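Side-chain contacts in TetR family transcription regulator (Marinobacter aquaeolei, PDB 3PAS), which probably binds regulatory DNA and controls transcription as a helix-turn-helix regulator of the TetR family: residues Y62-V67 with A121-R126; L72-R77 with W89-R94; Q4-K9 with Y46-D51. One frame throughout, in Å; residues are numbered along the deposited sequence.

Interaction 1 of 3, residues Y62-V67 with A121-R126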
loop_
_atom_site.group_PDB
_atom_site.type_symbol
_atom_site.label_atom_id
_atom_site.label_comp_id
_atom_site.label_asym_id
_atom_site.label_seq_id
_atom_site.Cartn_x
_atom_site.Cartn_y
_atom_site.Cartn_z
ATOM N N TYR B 62 -11.550 -6.508 18.269
ATOM C CA TYR B 62 -11.752 -5.228 18.908
ATOM C C TYR B 62 -11.444 -4.064 17.926
ATOM O O TYR B 62 -12.227 -3.094 17.795
ATOM C CB TYR B 62 -10.835 -5.146 20.124
ATOM C CG TYR B 62 -10.688 -3.783 20.738
ATOM C CD1 TYR B 62 -11.673 -3.270 21.553
ATOM C CD2 TYR B 62 -9.530 -3.023 20.554
ATOM C CE1 TYR B 62 -11.528 -2.038 22.161
ATOM C CE2 TYR B 62 -9.391 -1.803 21.156
ATOM C CZ TYR B 62 -10.413 -1.312 21.972
ATOM O OH TYR B 62 -10.314 -0.062 22.594
ATOM N N VAL B 63 -10.314 -4.156 17.242
ATOM C CA VAL B 63 -9.893 -3.112 16.305
ATOM C C VAL B 63 -10.914 -3.045 15.125
ATOM O O VAL B 63 -11.476 -1.992 14.808
ATOM C CB VAL B 63 -8.444 -3.378 15.838
ATOM C CG1 VAL B 63 -8.112 -2.533 14.640
ATOM C CG2 VAL B 63 -7.411 -3.156 17.018
ATOM N N SER B 64 -11.188 -4.199 14.538
ATOM C CA SER B 64 -12.122 -4.327 13.427
ATOM C C SER B 64 -13.536 -3.871 13.812
ATOM O O SER B 64 -14.188 -3.125 13.067
ATOM C CB SER B 64 -12.151 -5.772 12.905
ATOM O OG SER B 64 -10.862 -6.198 12.499
ATOM N N ASP B 65 -14.024 -4.302 14.961
ATOM C CA ASP B 65 -15.352 -3.865 15.418
ATOM C C ASP B 65 -15.479 -2.368 15.636
ATOM O O ASP B 65 -16.475 -1.758 15.231
ATOM C CB ASP B 65 -15.777 -4.601 16.666
ATOM C CG ASP B 65 -15.978 -6.089 16.398
ATOM O OD1 ASP B 65 -15.945 -6.476 15.204
ATOM O OD2 ASP B 65 -16.126 -6.843 17.356
ATOM N N GLN B 66 -14.504 -1.777 16.304
ATOM C CA GLN B 66 -14.484 -0.335 16.490
ATOM C C GLN B 66 -14.604 0.394 15.156
ATOM O O GLN B 66 -15.429 1.314 15.018
ATOM C CB GLN B 66 -13.161 0.103 17.119
ATOM C CG GLN B 66 -13.216 -0.083 18.577
ATOM C CD GLN B 66 -12.151 0.648 19.199
ATOM O OE1 GLN B 66 -12.228 1.875 19.322
ATOM N NE2 GLN B 66 -11.098 -0.073 19.597
ATOM N N VAL B 67 -13.740 0.019 14.215
ATOM C CA VAL B 67 -13.724 0.657 12.916
ATOM C C VAL B 67 -14.956 0.361 12.070
ATOM O O VAL B 67 -15.527 1.285 11.497
ATOM C CB VAL B 67 -12.450 0.334 12.103
ATOM C CG1 VAL B 67 -12.581 0.858 10.690
ATOM C CG2 VAL B 67 -11.205 0.931 12.808
ATOM N N ALA B 121 -14.211 -13.679 6.704
ATOM C CA ALA B 121 -15.651 -13.872 6.545
ATOM C C ALA B 121 -16.417 -13.253 7.701
ATOM O O ALA B 121 -17.473 -12.606 7.482
ATOM C CB ALA B 121 -15.999 -15.376 6.426
ATOM N N ARG B 122 -15.904 -13.426 8.924
ATOM C CA ARG B 122 -16.567 -12.840 10.100
ATOM C C ARG B 122 -16.642 -11.289 9.991
ATOM O O ARG B 122 -17.659 -10.690 10.307
ATOM C CB ARG B 122 -15.862 -13.275 11.388
ATOM C CG ARG B 122 -16.490 -12.772 12.704
ATOM C CD ARG B 122 -16.032 -11.332 13.043
ATOM N NE ARG B 122 -16.254 -10.969 14.439
ATOM C CZ ARG B 122 -16.069 -9.759 14.963
ATOM N NH1 ARG B 122 -15.660 -8.747 14.205
ATOM N NH2 ARG B 122 -16.316 -9.560 16.252
ATOM N N ASN B 123 -15.553 -10.656 9.595
ATOM C CA ASN B 123 -15.558 -9.195 9.367
ATOM C C ASN B 123 -16.508 -8.764 8.203
ATOM O O ASN B 123 -17.233 -7.764 8.313
ATOM C CB ASN B 123 -14.140 -8.712 9.102
ATOM C CG ASN B 123 -13.368 -8.411 10.396
ATOM O OD1 ASN B 123 -13.883 -8.617 11.481
ATOM N ND2 ASN B 123 -12.153 -7.850 10.259
ATOM N N GLU B 124 -16.494 -9.512 7.108
ATOM C CA GLU B 124 -17.418 -9.251 5.972
ATOM C C GLU B 124 -18.879 -9.369 6.433
ATOM O O GLU B 124 -19.747 -8.551 6.069
ATOM C CB GLU B 124 -17.098 -10.177 4.789
ATOM C CG GLU B 124 -15.733 -9.840 4.168
ATOM C CD GLU B 124 -15.299 -10.738 2.987
ATOM O OE1 GLU B 124 -15.823 -11.850 2.825
ATOM O OE2 GLU B 124 -14.391 -10.310 2.240
ATOM N N SER B 125 -19.147 -10.375 7.264
ATOM C CA SER B 125 -20.442 -10.532 7.875
ATOM C C SER B 125 -20.890 -9.349 8.747
ATOM O O SER B 125 -22.040 -8.915 8.660
ATOM C CB SER B 125 -20.461 -11.798 8.705
ATOM O OG SER B 125 -21.759 -12.014 9.168
ATOM N N ARG B 126 -20.010 -8.844 9.611
ATOM C CA ARG B 126 -20.359 -7.679 10.433
ATOM C C ARG B 126 -20.609 -6.443 9.538
ATOM O O ARG B 126 -21.494 -5.599 9.808
ATOM C CB ARG B 126 -19.224 -7.360 11.391
ATOM C CG ARG B 126 -19.650 -6.393 12.493
ATOM C CD ARG B 126 -18.591 -6.304 13.523
ATOM N NE ARG B 126 -18.996 -5.525 14.678
ATOM C CZ ARG B 126 -19.447 -6.013 15.835
ATOM N NH1 ARG B 126 -19.631 -7.311 16.042
ATOM N NH2 ARG B 126 -19.731 -5.175 16.808
#
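Asp65 and Arg122 pair carboxylate to guanidinium at the heart of a salt-bridge network that ties helix 52-76 to helix 117-126 in this all-helical TetR-type fold. The two segments run nearly parallel, 20° apart, with their axes 10.8 Å from each other, a spacing that long charged side chains can span. Each oxygen of Asp65 has its own donor. Arg122 NH2 meets the syn lone pair of Asp65 OD2 at 2.9 Å, almost straight and in the guanidinium plane; NH1 is bonded to OD1, though so closely in the model that the exact length is doubtful. NH1 also donates to Asn123 OD1 at 3.3 Å, and Tyr61 adds a cation-pi contact to the same guanidinium. A methionine in place of Arg122 would probably leave both Asp65 oxygens without these donors and Asn123 OD1 without its bond from NH1. Arg126, its chain extended from CG to NE, lays its guanidinium flat against the carboxylate, Asp65 CG standing 3.5 Å above its plane. No N-H points at Asp65 here, so charge alone attracts, while Arg126 NH2 finds a salt bridge with Asp69. Serine suits the buried position 64, small and able to serve in both directions: Ser64 OG bonds to the carbonyl of Phe60 and accepts a bond from Asn123 ND2 at 3.1 Å, lying 19° out of the amide plane of Asn123.

Interaction 2 of 3, residues L72-R77 with W89-R94; sequences LDSFSR and WHTLFR
Ser74 and Thr91 face each other hydroxyl to hydroxyl, and this pair alone makes the contact. Ser74 is modelled in two conformers; in the one described here Ser74 OG lies 2.6 Å from Thr91 OG1, a short hydrogen bond that is tentative because it rests on this conformer. The rest of the touching is slight and equally provisional: Ser74 CB comes to 3.4 Å from Thr91 OG1, and Thr91 CG2 sits alongside Ser74 OG at 3.8 Å. Small residues suit this place, where the CA atoms of Ser74 and Thr91 are 6.9 Å apart. Both side chains adopt the same first torsion, with the oxygen opposite the carbonyl carbon and beside the backbone N (chi1 -70° for Ser74, -63° for Thr91). This turn brings each hydroxyl near the carbonyl one helical turn back: Thr91 OG1 is hydrogen-bonded to Arg87 O, and Ser74 OG, in this conformer, only weakly to Ala70 O. Thr91 thus has a partner within its own helix as well as the tentative one across the contact.

Next to Ser74, the last turn of helix 52-76 is pinned by side chains of its own. Arg77 grips Asp73 side-on, NH2 to OD1 at 3.2 Å and NE to OD2 at 3.3 Å, the second reaching its oxygen from above the carboxylate plane. Ser76 OG donates to Asp73 O at 2.8 Å. Just beyond this turn the chain reverses into helix 81-98, so the hydroxyl pair joins two consecutive helices; Phe75 packs on Leu81 and Leu85 and on helix 128-140, while Trp89 and Phe93 bury themselves against helices 148-167 and 175-189, with no strand anywhere nearby.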
loop_
_atom_site.group_PDB
_atom_site.type_symbol
_atom_site.label_atom_id
_atom_site.label_comp_id
_atom_site.label_asym_id
_atom_site.label_seq_id
_atom_site.Cartn_x
_atom_site.Cartn_y
_atom_site.Cartn_z
ATOM N N LEU B 72 -20.176 1.790 9.618
ATOM C CA LEU B 72 -21.573 1.401 9.360
ATOM C C LEU B 72 -22.556 2.467 9.843
ATOM O O LEU B 72 -23.581 2.735 9.192
ATOM C CB LEU B 72 -21.927 0.089 10.055
ATOM C CG LEU B 72 -21.347 -1.218 9.549
ATOM C CD1 LEU B 72 -21.794 -2.398 10.478
ATOM C CD2 LEU B 72 -21.735 -1.453 8.128
ATOM N N ASP B 73 -22.236 3.054 10.992
ATOM C CA ASP B 73 -23.041 4.077 11.586
ATOM C C ASP B 73 -23.079 5.287 10.643
ATOM O O ASP B 73 -24.139 5.854 10.357
ATOM C CB ASP B 73 -22.472 4.467 12.933
ATOM C CG ASP B 73 -23.223 5.628 13.560
ATOM O OD1 ASP B 73 -24.356 5.397 13.969
ATOM O OD2 ASP B 73 -22.696 6.755 13.626
ATOM N N SER B 74 -21.898 5.688 10.171
ATOM C CA SER B 74 -21.821 6.847 9.285
ATOM C C SER B 74 -22.478 6.541 7.946
ATOM O O SER B 74 -23.220 7.362 7.417
ATOM C CB SER B 74 -20.388 7.302 9.060
ATOM O OG SER B 74 -19.866 7.870 10.227
ATOM N N PHE B 75 -22.183 5.370 7.388
ATOM C CA PHE B 75 -22.773 4.923 6.127
ATOM C C PHE B 75 -24.314 4.984 6.229
ATOM O O PHE B 75 -24.987 5.438 5.317
ATOM C CB PHE B 75 -22.313 3.469 5.764
ATOM C CG PHE B 75 -22.865 2.946 4.436
ATOM C CD1 PHE B 75 -22.346 3.376 3.234
ATOM C CD2 PHE B 75 -23.857 1.963 4.408
ATOM C CE1 PHE B 75 -22.832 2.905 2.024
ATOM C CE2 PHE B 75 -24.356 1.475 3.179
ATOM C CZ PHE B 75 -23.850 1.924 2.013
ATOM N N SER B 76 -24.878 4.523 7.331
ATOM C CA SER B 76 -26.344 4.506 7.454
ATOM C C SER B 76 -26.994 5.895 7.481
ATOM O O SER B 76 -28.185 6.000 7.236
ATOM C CB SER B 76 -26.727 3.748 8.713
ATOM O OG SER B 76 -26.496 4.517 9.870
ATOM N N ARG B 77 -26.233 6.960 7.761
ATOM C CA ARG B 77 -26.775 8.313 7.795
ATOM C C ARG B 77 -26.779 8.924 6.414
ATOM O O ARG B 77 -27.342 9.977 6.225
ATOM C CB ARG B 77 -26.010 9.201 8.785
ATOM C CG ARG B 77 -26.180 8.769 10.206
ATOM C CD ARG B 77 -25.072 9.283 11.100
ATOM N NE ARG B 77 -25.121 8.572 12.376
ATOM C CZ ARG B 77 -26.038 8.815 13.318
ATOM N NH1 ARG B 77 -26.954 9.776 13.150
ATOM N NH2 ARG B 77 -26.039 8.116 14.447
ATOM N N TRP B 89 -16.236 7.477 4.530
ATOM C CA TRP B 89 -14.856 7.859 4.136
ATOM C C TRP B 89 -14.287 8.875 5.067
ATOM O O TRP B 89 -13.165 8.711 5.562
ATOM C CB TRP B 89 -14.819 8.355 2.708
ATOM C CG TRP B 89 -13.563 8.997 2.243
ATOM C CD1 TRP B 89 -13.110 10.238 2.549
ATOM C CD2 TRP B 89 -12.592 8.422 1.360
ATOM N NE1 TRP B 89 -11.907 10.462 1.941
ATOM C CE2 TRP B 89 -11.581 9.368 1.186
ATOM C CE3 TRP B 89 -12.505 7.196 0.684
ATOM C CZ2 TRP B 89 -10.472 9.150 0.351
ATOM C CZ3 TRP B 89 -11.443 6.976 -0.126
ATOM C CH2 TRP B 89 -10.406 7.972 -0.292
ATOM N N HIS B 90 -15.049 9.924 5.317
ATOM C CA HIS B 90 -14.641 10.956 6.267
ATOM C C HIS B 90 -14.440 10.360 7.654
ATOM O O HIS B 90 -13.482 10.713 8.327
ATOM C CB HIS B 90 -15.635 12.145 6.335
ATOM C CG HIS B 90 -15.435 13.176 5.259
ATOM N ND1 HIS B 90 -14.675 14.321 5.438
ATOM C CD2 HIS B 90 -15.922 13.239 4.003
ATOM C CE1 HIS B 90 -14.711 15.037 4.326
ATOM N NE2 HIS B 90 -15.448 14.389 3.433
ATOM N N THR B 91 -15.343 9.483 8.116
ATOM C CA THR B 91 -15.195 8.896 9.480
ATOM C C THR B 91 -13.919 8.002 9.588
ATOM O O THR B 91 -13.125 8.131 10.520
ATOM C CB THR B 91 -16.441 8.088 9.847
ATOM O OG1 THR B 91 -17.535 9.004 9.885
ATOM C CG2 THR B 91 -16.240 7.425 11.189
ATOM N N LEU B 92 -13.684 7.195 8.567
ATOM C CA LEU B 92 -12.497 6.325 8.521
ATOM C C LEU B 92 -11.183 7.134 8.452
ATOM O O LEU B 92 -10.194 6.813 9.115
ATOM C CB LEU B 92 -12.558 5.389 7.356
ATOM C CG LEU B 92 -13.481 4.156 7.435
ATOM C CD1 LEU B 92 -13.638 3.510 6.044
ATOM C CD2 LEU B 92 -13.086 3.160 8.462
ATOM N N PHE B 93 -11.197 8.189 7.677
ATOM C CA PHE B 93 -10.013 9.014 7.520
ATOM C C PHE B 93 -9.709 9.658 8.880
ATOM O O PHE B 93 -8.551 9.677 9.298
ATOM C CB PHE B 93 -10.242 10.042 6.422
ATOM C CG PHE B 93 -8.971 10.534 5.782
ATOM C CD1 PHE B 93 -8.071 11.274 6.507
ATOM C CD2 PHE B 93 -8.723 10.328 4.434
ATOM C CE1 PHE B 93 -6.929 11.754 5.930
ATOM C CE2 PHE B 93 -7.575 10.765 3.871
ATOM C CZ PHE B 93 -6.678 11.517 4.602
ATOM N N ARG B 94 -10.745 10.136 9.590
ATOM C CA ARG B 94 -10.553 10.747 10.897
ATOM C C ARG B 94 -10.061 9.750 11.926
ATOM O O ARG B 94 -9.232 10.086 12.757
ATOM C CB ARG B 94 -11.845 11.386 11.393
ATOM C CG ARG B 94 -12.200 12.617 10.619
ATOM C CD ARG B 94 -13.551 13.218 11.044
ATOM N NE ARG B 94 -13.655 14.588 10.532
ATOM C CZ ARG B 94 -13.897 15.683 11.251
ATOM N NH1 ARG B 94 -14.136 15.640 12.566
ATOM N NH2 ARG B 94 -13.915 16.847 10.624
#

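Interaction 3 of 3, residues Q4-K9 with Y46-D51; sequences QRDDSK and YIYYED
Tyr48 reaches from the end of helix 42-48 to the first turns of helix 5-24, where Asp6 and Lys9 receive it. Helix 42-48 is the second helix of the predicted helix-turn-helix motif, as a rule the DNA-reading helix in this family, and the contact joins the end of that helix to the N-terminal helix. From CB the side chain sets out toward helix 5-24, with CG opposite the carbonyl carbon (chi1 -56°), and the ring extends across the gap. On one edge, Tyr48 CD1 only approaches Asp6 OD2, at 4.1 Å, but CE1 meets it at 3.5 Å. The oxygen lies in the plane of the ring, and the carboxylate stands nearly upright to it, 80° between the planes. Farther round the ring, Tyr48 CE2 comes to 3.8 Å from Lys9 CB, which approaches obliquely. CZ is similarly close to that methylene, at 3.7 Å, and the tip, Tyr48 OH, rests against Lys9 CG at 3.5 Å. Ile47 CG2 covers one face of the ring over its centre.

Beyond the pair, Asp6 OD1 is claimed by a salt bridge to Arg10, which probably helps to keep the carboxylate beside the ring, and Phe13 also packs on Tyr48. All three touching side chains also meet crystal neighbours, so their exact poses may owe something to the lattice. Tyrosine fits because its flat ring can offer polarised C-H edges to an acid and carbon to lysine methylenes. No hydrogen bond crosses here: the contact probably depends on van der Waals packing and a weak attraction between the anion and the ring edge.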
loop_
_atom_site.group_PDB
_atom_site.type_symbol
_atom_site.label_atom_id
_atom_site.label_comp_id
_atom_site.label_asym_id
_atom_site.label_seq_id
_atom_site.Cartn_x
_atom_site.Cartn_y
_atom_site.Cartn_z
ATOM N N GLN B 4 -18.738 -4.364 33.329
ATOM C CA GLN B 4 -18.299 -2.964 33.058
ATOM C C GLN B 4 -16.858 -2.784 33.495
ATOM O O GLN B 4 -16.033 -2.287 32.714
ATOM C CB GLN B 4 -19.191 -1.946 33.763
ATOM N N ARG B 5 -16.552 -3.178 34.734
ATOM C CA ARG B 5 -15.169 -3.164 35.220
ATOM C C ARG B 5 -14.368 -4.248 34.474
ATOM O O ARG B 5 -13.150 -4.144 34.331
ATOM C CB ARG B 5 -15.084 -3.391 36.738
ATOM N N ASP B 6 -15.070 -5.284 34.019
ATOM C CA ASP B 6 -14.492 -6.371 33.227
ATOM C C ASP B 6 -14.096 -5.851 31.855
ATOM O O ASP B 6 -12.989 -6.133 31.354
ATOM C CB ASP B 6 -15.521 -7.501 33.060
ATOM C CG ASP B 6 -14.940 -8.754 32.396
ATOM O OD1 ASP B 6 -14.744 -8.773 31.154
ATOM O OD2 ASP B 6 -14.733 -9.744 33.125
ATOM N N ASP B 7 -15.016 -5.100 31.252
ATOM C CA ASP B 7 -14.742 -4.472 29.977
ATOM C C ASP B 7 -13.488 -3.581 30.095
ATOM O O ASP B 7 -12.657 -3.595 29.207
ATOM C CB ASP B 7 -15.960 -3.693 29.466
ATOM C CG ASP B 7 -17.089 -4.610 28.951
ATOM O OD1 ASP B 7 -16.830 -5.758 28.503
ATOM O OD2 ASP B 7 -18.252 -4.149 28.960
ATOM N N SER B 8 -13.295 -2.897 31.213
ATOM C CA SER B 8 -12.163 -1.982 31.361
ATOM C C SER B 8 -10.764 -2.626 31.491
ATOM O O SER B 8 -9.766 -2.081 30.990
ATOM C CB SER B 8 -12.417 -1.041 32.539
ATOM O OG SER B 8 -11.220 -0.418 32.951
ATOM N N LYS B 9 -10.665 -3.741 32.205
ATOM C CA LYS B 9 -9.402 -4.464 32.281
ATOM C C LYS B 9 -9.156 -5.041 30.886
ATOM O O LYS B 9 -8.035 -4.997 30.372
ATOM C CB LYS B 9 -9.472 -5.624 33.302
ATOM C CG LYS B 9 -9.592 -5.236 34.739
ATOM C CD LYS B 9 -8.265 -4.892 35.337
ATOM C CE LYS B 9 -8.374 -4.711 36.826
ATOM N NZ LYS B 9 -8.628 -5.989 37.527
ATOM N N TYR B 46 -4.118 -13.418 32.032
ATOM C CA TYR B 46 -4.665 -14.741 31.848
ATOM C C TYR B 46 -6.094 -14.949 32.381
ATOM O O TYR B 46 -6.764 -15.917 32.017
ATOM C CB TYR B 46 -3.741 -15.815 32.397
ATOM C CG TYR B 46 -2.387 -15.927 31.680
ATOM C CD1 TYR B 46 -2.298 -16.028 30.300
ATOM C CD2 TYR B 46 -1.209 -15.948 32.403
ATOM C CE1 TYR B 46 -1.079 -16.172 29.668
ATOM C CE2 TYR B 46 0.021 -16.070 31.786
ATOM C CZ TYR B 46 0.075 -16.190 30.425
ATOM O OH TYR B 46 1.279 -16.292 29.833
ATOM N N ILE B 47 -6.570 -14.064 33.228
ATOM C CA ILE B 47 -8.001 -14.146 33.641
ATOM C C ILE B 47 -8.900 -13.978 32.393
ATOM O O ILE B 47 -9.925 -14.665 32.200
ATOM C CB ILE B 47 -8.371 -13.064 34.689
ATOM C CG1 ILE B 47 -7.548 -13.246 35.967
ATOM C CG2 ILE B 47 -9.853 -13.146 35.002
ATOM C CD1 ILE B 47 -7.693 -12.138 37.025
ATOM N N TYR B 48 -8.480 -13.081 31.524
ATOM C CA TYR B 48 -9.290 -12.701 30.374
ATOM C C TYR B 48 -8.938 -13.379 29.056
ATOM O O TYR B 48 -9.820 -13.601 28.219
ATOM C CB TYR B 48 -9.181 -11.186 30.211
ATOM C CG TYR B 48 -9.583 -10.482 31.461
ATOM C CD1 TYR B 48 -10.918 -10.379 31.837
ATOM C CD2 TYR B 48 -8.635 -9.990 32.313
ATOM C CE1 TYR B 48 -11.277 -9.725 33.044
ATOM C CE2 TYR B 48 -8.967 -9.376 33.499
ATOM C CZ TYR B 48 -10.282 -9.238 33.863
ATOM O OH TYR B 48 -10.559 -8.623 35.044
ATOM N N TYR B 49 -7.651 -13.694 28.879
ATOM C CA TYR B 49 -7.140 -14.253 27.620
ATOM C C TYR B 49 -6.273 -15.443 27.951
ATOM O O TYR B 49 -5.396 -15.341 28.801
ATOM C CB TYR B 49 -6.367 -13.186 26.840
ATOM C CG TYR B 49 -7.286 -12.016 26.573
ATOM C CD1 TYR B 49 -8.301 -12.112 25.609
ATOM C CD2 TYR B 49 -7.198 -10.864 27.323
ATOM C CE1 TYR B 49 -9.185 -11.121 25.452
ATOM C CE2 TYR B 49 -8.062 -9.834 27.139
ATOM C CZ TYR B 49 -9.053 -9.964 26.214
ATOM O OH TYR B 49 -9.944 -8.952 26.038
ATOM N N GLU B 50 -6.514 -16.559 27.282
ATOM C CA GLU B 50 -5.832 -17.799 27.642
ATOM C C GLU B 50 -4.362 -17.819 27.310
ATOM O O GLU B 50 -3.557 -18.439 28.026
ATOM C CB GLU B 50 -6.541 -19.018 27.022
ATOM C CG GLU B 50 -7.959 -19.148 27.583
ATOM C CD GLU B 50 -8.797 -20.225 26.922
ATOM O OE1 GLU B 50 -8.412 -21.398 27.074
ATOM O OE2 GLU B 50 -9.859 -19.907 26.315
ATOM N N ASP B 51 -4.024 -17.207 26.193
ATOM C CA ASP B 51 -2.680 -17.184 25.707
ATOM C C ASP B 51 -2.557 -16.043 24.684
ATOM O O ASP B 51 -3.545 -15.366 24.378
ATOM C CB ASP B 51 -2.355 -18.525 25.078
ATOM C CG ASP B 51 -3.343 -18.945 23.986
ATOM O OD1 ASP B 51 -4.092 -18.147 23.409
ATOM O OD2 ASP B 51 -3.390 -20.136 23.683
#

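All three are surface contacts, though interaction 1 includes the buried Ser64. Interactions 1 and 2 share helix 52-76, the long helix that runs from the DNA-binding part into the C-terminal one, and they touch each other, Val67 CG1 packing on Leu92 CD2. Interaction 2 is nested within the loop that interaction 1 closes; interaction 3 closes earlier in the chain, its centre about 20 Å from that of interaction 1 and about 29 Å from that of interaction 2. Chemistry changes accordingly: a network of charges joins the helices in interaction 1, a single hydroxyl pair in interaction 2, and ring packing without hydrogen bonds serves interaction 3.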